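PDB 4OIF: beta-galactosidase, which probably hydrolyses terminal non-reducing beta-D-galactose residues from beta-D-galactosides, as a zinc-binding intracellular enzyme of glycoside hydrolase family 42 that assembles as a homotrimer. Local coordinates for residues A95-S98 against Q99-E103; D605-Q608 against E609-E612; P339-H342 against F343-S346; S480-T483 against I484-K488. All blocks are in the same frame, centred on the assembly; numbering follows the deposited sequence.

All four contacts are local, each made within a single helix or at its end. Along the chain they come in the order 1, 3, 4, 2. Contacts 1 and 3 belong to the TIM-barrel-type catalytic region, on helices 95-100 and 341-351, with centres about 44 Å apart. Contacts 4 and 2 belong to the trimerisation domain, on helices 481-492 and 600-613, with centres about 26 Å apart; helix 481-492 connects strands 470-473 and 496-500, and side chains of helix 600-613 pack on both. The widest separation, about 60 Å between centres, is between contacts 1 and 2, on opposite sides of the chain's centre. The set thus samples two domains, catalytic and trimerisation.

Contact 1: A95-S98 against Q99-E103; sequences AWLS and QKYPE
Three successive i+4 backbone bonds tie A95-S98 to Q99-E103: K100 N to W96 O and Y101 N to L97 O, each 2.9 Å, and Q99 N to A95 O. The bond from Y101 N closes helix 95-100 of the TIM-barrel-type catalytic region, because Y101 is the first residue to leave helical backbone angles (phi -129°, psi 73°). P102 follows with no N-H to offer, and its CA approaches S98 O at 3.5 Å in a CH...O contact; its side chain is about 11 Å from the zinc ion. The principal side-chain meeting is between L97 and Y101, which cross at about a right angle. L97 CG stands opposite the backbone N across the first bond (chi1 -150°), and the branch CD2 comes within 4.0 Å of Y101 CD2. On one face of the Y101 ring, K100 CG sits over the centre, 3.7 Å above the plane. Beyond this turn, Y101 OH bonds to E62 and K100 NZ makes a salt bridge to the same carboxylate, while the Q99 amide reaches S204 of a second subunit. The last helical N-H bond and the L97-Y101 contact mark where the chain leaves the helix, and the shared carboxylate of E62 probably holds ring and lysine chain together.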
# COMPACT_ATOMS: atom_id res chain seq x y z
N ALA A 95 -33.37 0.74 1.80
CA ALA A 95 -33.06 0.21 0.48
C ALA A 95 -34.13 0.57 -0.58
O ALA A 95 -33.79 0.73 -1.79
CB ALA A 95 -32.88 -1.29 0.56
N TRP A 96 -35.39 0.72 -0.17
CA TRP A 96 -36.44 1.06 -1.15
C TRP A 96 -36.15 2.43 -1.74
O TRP A 96 -36.32 2.64 -2.95
CB TRP A 96 -37.87 1.02 -0.57
CG TRP A 96 -38.18 1.84 0.67
CD1 TRP A 96 -38.29 1.36 1.95
CD2 TRP A 96 -38.48 3.24 0.74
NE1 TRP A 96 -38.60 2.38 2.81
CE2 TRP A 96 -38.72 3.54 2.10
CE3 TRP A 96 -38.55 4.26 -0.21
CZ2 TRP A 96 -39.02 4.83 2.53
CZ3 TRP A 96 -38.85 5.54 0.22
CH2 TRP A 96 -39.08 5.82 1.58
N LEU A 97 -35.65 3.33 -0.90
CA LEU A 97 -35.39 4.70 -1.31
C LEU A 97 -34.26 4.78 -2.33
O LEU A 97 -34.41 5.42 -3.36
CB LEU A 97 -35.07 5.55 -0.09
CG LEU A 97 -35.46 7.03 -0.21
CD1 LEU A 97 -35.71 7.62 1.18
CD2 LEU A 97 -34.42 7.84 -0.98
N SER A 98 -33.14 4.14 -2.05
CA SER A 98 -32.07 4.05 -3.03
C SER A 98 -32.60 3.43 -4.32
O SER A 98 -32.26 3.88 -5.42
CB SER A 98 -30.88 3.23 -2.50
OG SER A 98 -30.35 3.78 -1.31
N GLN A 99 -33.45 2.41 -4.20
CA GLN A 99 -33.86 1.68 -5.39
C GLN A 99 -34.75 2.52 -6.31
O GLN A 99 -34.58 2.51 -7.52
CB GLN A 99 -34.58 0.39 -5.01
CG GLN A 99 -34.84 -0.54 -6.18
CD GLN A 99 -35.57 -1.81 -5.77
OE1 GLN A 99 -36.56 -1.77 -5.04
NE2 GLN A 99 -35.08 -2.94 -6.24
N LYS A 100 -35.69 3.24 -5.72
CA LYS A 100 -36.65 4.04 -6.48
C LYS A 100 -36.08 5.40 -6.91
O LYS A 100 -36.47 5.96 -7.93
CB LYS A 100 -37.92 4.25 -5.66
CG LYS A 100 -39.00 5.01 -6.37
CD LYS A 100 -40.29 4.98 -5.58
CE LYS A 100 -41.43 5.62 -6.37
NZ LYS A 100 -42.74 5.41 -5.71
N TYR A 101 -35.16 5.93 -6.11
CA TYR A 101 -34.62 7.25 -6.38
C TYR A 101 -33.11 7.20 -6.39
O TYR A 101 -32.47 7.71 -5.47
CB TYR A 101 -35.10 8.26 -5.35
CG TYR A 101 -36.59 8.29 -5.12
CD1 TYR A 101 -37.45 8.86 -6.04
CD2 TYR A 101 -37.14 7.77 -3.95
CE1 TYR A 101 -38.81 8.89 -5.82
CE2 TYR A 101 -38.50 7.80 -3.72
CZ TYR A 101 -39.33 8.36 -4.66
OH TYR A 101 -40.69 8.39 -4.42
N PRO A 102 -32.53 6.61 -7.45
CA PRO A 102 -31.09 6.39 -7.49
C PRO A 102 -30.26 7.67 -7.40
O PRO A 102 -29.05 7.59 -7.19
CB PRO A 102 -30.88 5.68 -8.84
CG PRO A 102 -32.10 5.95 -9.62
CD PRO A 102 -33.21 6.07 -8.64
N GLU A 103 -30.90 8.83 -7.52
CA GLU A 103 -30.17 10.09 -7.50
C GLU A 103 -29.59 10.39 -6.13
O GLU A 103 -28.78 11.30 -5.97
CB GLU A 103 -31.07 11.24 -7.95
CG GLU A 103 -32.06 11.68 -6.89
CD GLU A 103 -32.58 13.10 -7.11
OE1 GLU A 103 -32.77 13.51 -8.27
OE2 GLU A 103 -32.79 13.81 -6.11

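Contact 2: D605-Q608 against E609-E612; sequences DFYQ and ELME
Q608 buries more surface in this contact than any other residue, and its amide lies near both M611 and E612. CG is turned opposite the backbone N (chi1 -170°) and the chain then bends at chi2 (61°), which carries OE1 to 3.7 Å from M611 SD while the two side chains cross at about a right angle. On its other branch NE2 stays 4.0 Å from E612 OE2, a spacing too long for a hydrogen bond, with the amide and carboxylate planes 77° apart. The stronger polar partner of OE1 is R452 NE.

L610 is the apolar counterpart. Its CD1 touches two rings of the preceding turn: F606 CE2 at 3.7 Å, where the two side chains run side by side in the same direction, and Y607 CD1 at 3.9 Å, where they meet at a slant. Y607 also receives F606 CD2 over the centre of one ring face, 3.9 Å above the plane, and its OH bonds to H445. All three pack on strand 496-500; Y607 and L610 also touch strand 470-473, F606 and L610 strand 589-594.

Backbone bonds of i+4 type link the turns; M611 N binds Y607 O at 2.9 Å and a weak bond to Q608 O accompanies it.

Helix 600-613 is thus amphipathic in its chemistry: an aromatic and leucine cluster faces the sheet of the trimerisation domain, whereas the amide and carboxylates of Q608, E609 and D605 find polar partners, E609 in a salt bridge with R546.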
# COMPACT_ATOMS: atom_id res chain seq x y z
N ASP A 605 10.21 25.03 28.94
CA ASP A 605 10.97 26.16 29.48
C ASP A 605 10.46 27.54 28.95
O ASP A 605 10.24 28.50 29.72
CB ASP A 605 12.46 25.96 29.18
CG ASP A 605 13.03 24.69 29.87
OD1 ASP A 605 12.39 24.12 30.77
OD2 ASP A 605 14.15 24.25 29.51
N PHE A 606 10.26 27.60 27.64
CA PHE A 606 9.79 28.79 26.95
C PHE A 606 8.46 29.26 27.53
O PHE A 606 8.27 30.44 27.95
CB PHE A 606 9.64 28.48 25.44
CG PHE A 606 9.21 29.65 24.62
CD1 PHE A 606 10.15 30.54 24.11
CD2 PHE A 606 7.87 29.88 24.36
CE1 PHE A 606 9.74 31.64 23.35
CE2 PHE A 606 7.47 30.98 23.62
CZ PHE A 606 8.41 31.86 23.12
N TYR A 607 7.52 28.33 27.57
CA TYR A 607 6.19 28.65 28.04
C TYR A 607 6.16 28.81 29.55
O TYR A 607 5.27 29.46 30.08
CB TYR A 607 5.18 27.60 27.58
CG TYR A 607 4.81 27.77 26.12
CD1 TYR A 607 4.25 28.96 25.67
CD2 TYR A 607 5.03 26.75 25.21
CE1 TYR A 607 3.91 29.13 24.34
CE2 TYR A 607 4.69 26.92 23.87
CZ TYR A 607 4.13 28.10 23.45
OH TYR A 607 3.80 28.25 22.13
N GLN A 608 7.14 28.24 30.25
CA GLN A 608 7.22 28.44 31.69
C GLN A 608 7.50 29.89 31.93
O GLN A 608 6.85 30.54 32.78
CB GLN A 608 8.32 27.59 32.33
CG GLN A 608 8.25 27.60 33.84
CD GLN A 608 6.94 27.01 34.36
OE1 GLN A 608 6.38 26.09 33.76
NE2 GLN A 608 6.45 27.55 35.47
N GLU A 609 8.46 30.41 31.17
CA GLU A 609 8.76 31.83 31.24
C GLU A 609 7.55 32.67 30.90
O GLU A 609 7.29 33.68 31.57
CB GLU A 609 9.92 32.20 30.32
CG GLU A 609 11.25 31.76 30.85
CD GLU A 609 12.26 32.88 30.80
OE1 GLU A 609 11.89 33.98 30.36
OE2 GLU A 609 13.43 32.64 31.19
N LEU A 610 6.80 32.28 29.88
CA LEU A 610 5.59 33.06 29.59
C LEU A 610 4.54 32.98 30.72
O LEU A 610 3.79 33.93 30.94
CB LEU A 610 4.97 32.63 28.26
CG LEU A 610 5.67 33.26 27.06
CD1 LEU A 610 5.07 32.78 25.73
CD2 LEU A 610 5.63 34.79 27.15
N MET A 611 4.50 31.86 31.45
CA MET A 611 3.53 31.65 32.53
C MET A 611 3.88 32.50 33.74
O MET A 611 3.01 33.02 34.43
CB MET A 611 3.49 30.18 32.96
CG MET A 611 2.81 29.19 32.01
SD MET A 611 3.27 27.50 32.47
CE MET A 611 2.62 26.56 31.09
N GLU A 612 5.17 32.62 34.03
CA GLU A 612 5.59 33.50 35.10
C GLU A 612 5.35 34.94 34.68
O GLU A 612 4.77 35.73 35.44
CB GLU A 612 7.06 33.25 35.46
CG GLU A 612 7.27 31.88 36.10
CD GLU A 612 8.74 31.49 36.18
OE1 GLU A 612 9.60 32.26 35.72
OE2 GLU A 612 9.02 30.39 36.71

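Contact 3: P339-H342 against F343-S346; sequences PGMH and FLSS
The imidazole of H342 lies under the hydroxyl of S346, whose OG sits 3.6 Å above one ring face, displaced toward the rim, and nearest to H342 CE1. The same OG donates to H342 O at 2.8 Å, from 38° out of the carbonyl plane, while S346 N bonds to that oxygen at 3.0 Å from the opposite face of the plane. H342 O is thereby gripped from both sides, and S346 OG, set beside its own backbone N (chi1 -52°), is held over the ring. Both ring nitrogens have partners: NE2 bonds to Y359 OH and ND1 to K337 NZ.

S345 OG stands 3.0 Å from H342 O and 3.2 Å from M341 O, with one proton that could serve either; K337 NZ also bonds to this hydroxyl. The apolar side of the turn is M341 against L344, the methionine folded at chi2 and chi3 and its CE 3.9 Å from L344 CD2.

G340 takes the N-cap position, with a positive phi (91°) that suits glycine, and its O receives L344 N. E390 of helix 386-399 bonds to both G340 N and F343 N. This is the start of helix 341-351, which precedes strand 356-359 in the TIM-barrel fold, with the side chain of H342 about 11 Å from that of the predicted nucleophile E322.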
# COMPACT_ATOMS: atom_id res chain seq x y z
N PRO A 339 -10.03 -1.84 34.11
CA PRO A 339 -10.82 -1.40 35.27
C PRO A 339 -10.39 -0.01 35.72
O PRO A 339 -9.19 0.24 35.79
CB PRO A 339 -10.49 -2.44 36.33
CG PRO A 339 -10.18 -3.69 35.55
CD PRO A 339 -9.52 -3.22 34.27
N GLY A 340 -11.35 0.88 35.97
CA GLY A 340 -11.04 2.22 36.41
C GLY A 340 -10.88 3.25 35.30
O GLY A 340 -11.11 4.45 35.51
N MET A 341 -10.48 2.79 34.11
CA MET A 341 -10.18 3.71 33.03
C MET A 341 -11.45 4.36 32.48
O MET A 341 -11.43 5.52 32.04
CB MET A 341 -9.43 2.98 31.91
CG MET A 341 -9.26 3.79 30.64
SD MET A 341 -8.37 5.34 30.90
CE MET A 341 -6.81 4.72 31.44
N HIS A 342 -12.56 3.62 32.51
CA HIS A 342 -13.80 4.20 32.03
C HIS A 342 -14.25 5.33 32.94
O HIS A 342 -14.58 6.43 32.48
CB HIS A 342 -14.91 3.15 31.91
CG HIS A 342 -16.19 3.73 31.42
ND1 HIS A 342 -16.27 4.45 30.24
CD2 HIS A 342 -17.43 3.76 31.96
CE1 HIS A 342 -17.51 4.86 30.07
NE2 HIS A 342 -18.23 4.47 31.10
N PHE A 343 -14.24 5.06 34.24
CA PHE A 343 -14.58 6.09 35.22
C PHE A 343 -13.70 7.35 35.02
O PHE A 343 -14.20 8.49 34.92
CB PHE A 343 -14.44 5.54 36.65
CG PHE A 343 -15.03 6.45 37.67
CD1 PHE A 343 -16.37 6.35 38.00
CD2 PHE A 343 -14.27 7.46 38.25
CE1 PHE A 343 -16.94 7.23 38.91
CE2 PHE A 343 -14.83 8.33 39.16
CZ PHE A 343 -16.17 8.21 39.49
N LEU A 344 -12.40 7.11 34.92
CA LEU A 344 -11.39 8.15 34.75
C LEU A 344 -11.66 9.02 33.53
O LEU A 344 -11.72 10.26 33.63
CB LEU A 344 -10.00 7.52 34.66
CG LEU A 344 -8.80 8.32 34.16
CD1 LEU A 344 -8.54 9.59 34.97
CD2 LEU A 344 -7.55 7.44 34.11
N SER A 345 -11.83 8.37 32.38
CA SER A 345 -12.07 9.07 31.12
C SER A 345 -13.40 9.87 31.15
O SER A 345 -13.48 10.99 30.63
CB SER A 345 -12.05 8.09 29.94
OG SER A 345 -13.13 7.18 29.95
N SER A 346 -14.42 9.30 31.78
CA SER A 346 -15.68 10.03 31.88
C SER A 346 -15.51 11.30 32.71
O SER A 346 -16.01 12.40 32.34
CB SER A 346 -16.76 9.13 32.49
OG SER A 346 -16.83 7.92 31.77

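Contact 4: S480-T483 against I484-K488; sequences SEET and IARLK
I484 N, A485 N, R486 N and L487 N donate in turn to the carbonyls of S480, E481, E482 and T483. I484 N reaches S480 O at 3.0 Å with an N-H...O angle of 166°. The same helix start has a side-chain bond, T483 N to S480 OG, also 3.0 Å long and nearly straight at 170°; S480 is therefore the N-cap, its hydroxyl brought round to meet a first-turn amide.

This is the opening of helix 481-492, which links strand 470-473 to strand 496-500 as the helical crossover of a beta-alpha-beta unit in the trimerisation domain. I484 and L487 both pack against helix 519-525.

A single water lies between T483 and R486. It is 2.7 Å from R486 NH1, in the plane of the guanidinium at its edge, and accepts from it. T483 OG1 lies 2.5 Å from the same water, a short distance best read with caution. R486 NH1 also donates to K461 O, and F465 makes a cation-pi contact with R486.

Apolar packing is lighter. T483 CG2 is opposite the backbone N while OG1 sits beside it (chi1 -62°), which turns the methyl to L487 and the hydroxyl to the water side. T483 and L487 lie side by side, pointing the same way, with T483 CG2 4.2 Å from L487 CD1.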
# COMPACT_ATOMS: atom_id res chain seq x y z
N SER A 480 -5.52 35.15 6.26
CA SER A 480 -6.01 36.28 5.47
C SER A 480 -5.44 37.60 5.96
O SER A 480 -4.94 37.68 7.09
CB SER A 480 -7.55 36.34 5.51
OG SER A 480 -8.05 36.74 6.78
N GLU A 481 -5.54 38.63 5.13
CA GLU A 481 -5.18 39.98 5.54
C GLU A 481 -5.96 40.38 6.78
O GLU A 481 -5.41 41.00 7.70
CB GLU A 481 -5.46 40.97 4.41
CG GLU A 481 -4.63 40.78 3.16
CD GLU A 481 -3.43 41.71 3.12
OE1 GLU A 481 -2.93 42.07 4.19
OE2 GLU A 481 -3.01 42.09 2.00
N GLU A 482 -7.23 40.01 6.81
CA GLU A 482 -8.12 40.38 7.88
C GLU A 482 -7.72 39.75 9.22
O GLU A 482 -7.68 40.44 10.26
CB GLU A 482 -9.55 40.00 7.50
CG GLU A 482 -10.54 40.04 8.64
CD GLU A 482 -11.93 39.67 8.18
OE1 GLU A 482 -12.45 40.35 7.27
OE2 GLU A 482 -12.50 38.68 8.70
N THR A 483 -7.42 38.46 9.20
CA THR A 483 -6.93 37.78 10.40
C THR A 483 -5.60 38.36 10.85
O THR A 483 -5.37 38.52 12.05
CB THR A 483 -6.75 36.26 10.19
OG1 THR A 483 -8.02 35.66 9.89
CG2 THR A 483 -6.17 35.62 11.46
N ILE A 484 -4.71 38.66 9.90
CA ILE A 484 -3.45 39.32 10.23
C ILE A 484 -3.70 40.65 10.96
O ILE A 484 -3.08 40.92 11.96
CB ILE A 484 -2.60 39.59 8.97
CG1 ILE A 484 -1.98 38.30 8.45
CG2 ILE A 484 -1.47 40.55 9.30
CD1 ILE A 484 -1.28 38.47 7.09
N ALA A 485 -4.62 41.46 10.45
CA ALA A 485 -4.95 42.72 11.08
C ALA A 485 -5.47 42.49 12.49
O ALA A 485 -5.12 43.22 13.43
CB ALA A 485 -5.96 43.51 10.25
N ARG A 486 -6.31 41.48 12.65
CA ARG A 486 -6.80 41.18 14.00
C ARG A 486 -5.65 40.79 14.93
O ARG A 486 -5.59 41.25 16.07
CB ARG A 486 -7.88 40.09 13.95
CG ARG A 486 -9.15 40.57 13.26
CD ARG A 486 -10.09 39.46 12.96
NE ARG A 486 -10.57 38.84 14.18
CZ ARG A 486 -10.71 37.53 14.36
NH1 ARG A 486 -10.41 36.68 13.39
NH2 ARG A 486 -11.15 37.07 15.53
N LEU A 487 -4.72 39.98 14.45
CA LEU A 487 -3.54 39.61 15.22
C LEU A 487 -2.75 40.84 15.63
O LEU A 487 -2.29 40.98 16.77
CB LEU A 487 -2.67 38.64 14.43
CG LEU A 487 -3.34 37.29 14.15
CD1 LEU A 487 -2.49 36.41 13.23
CD2 LEU A 487 -3.67 36.55 15.46
N LYS A 488 -2.60 41.75 14.67
CA LYS A 488 -1.87 42.99 14.86
C LYS A 488 -2.49 43.80 16.00
O LYS A 488 -1.80 44.20 16.95
CB LYS A 488 -1.86 43.78 13.55
CG LYS A 488 -1.00 45.02 13.52
CD LYS A 488 -1.29 45.80 12.26
CE LYS A 488 -0.39 47.00 12.12
NZ LYS A 488 -0.88 47.87 11.01
O HOH W 1 -10.07 36.78 10.74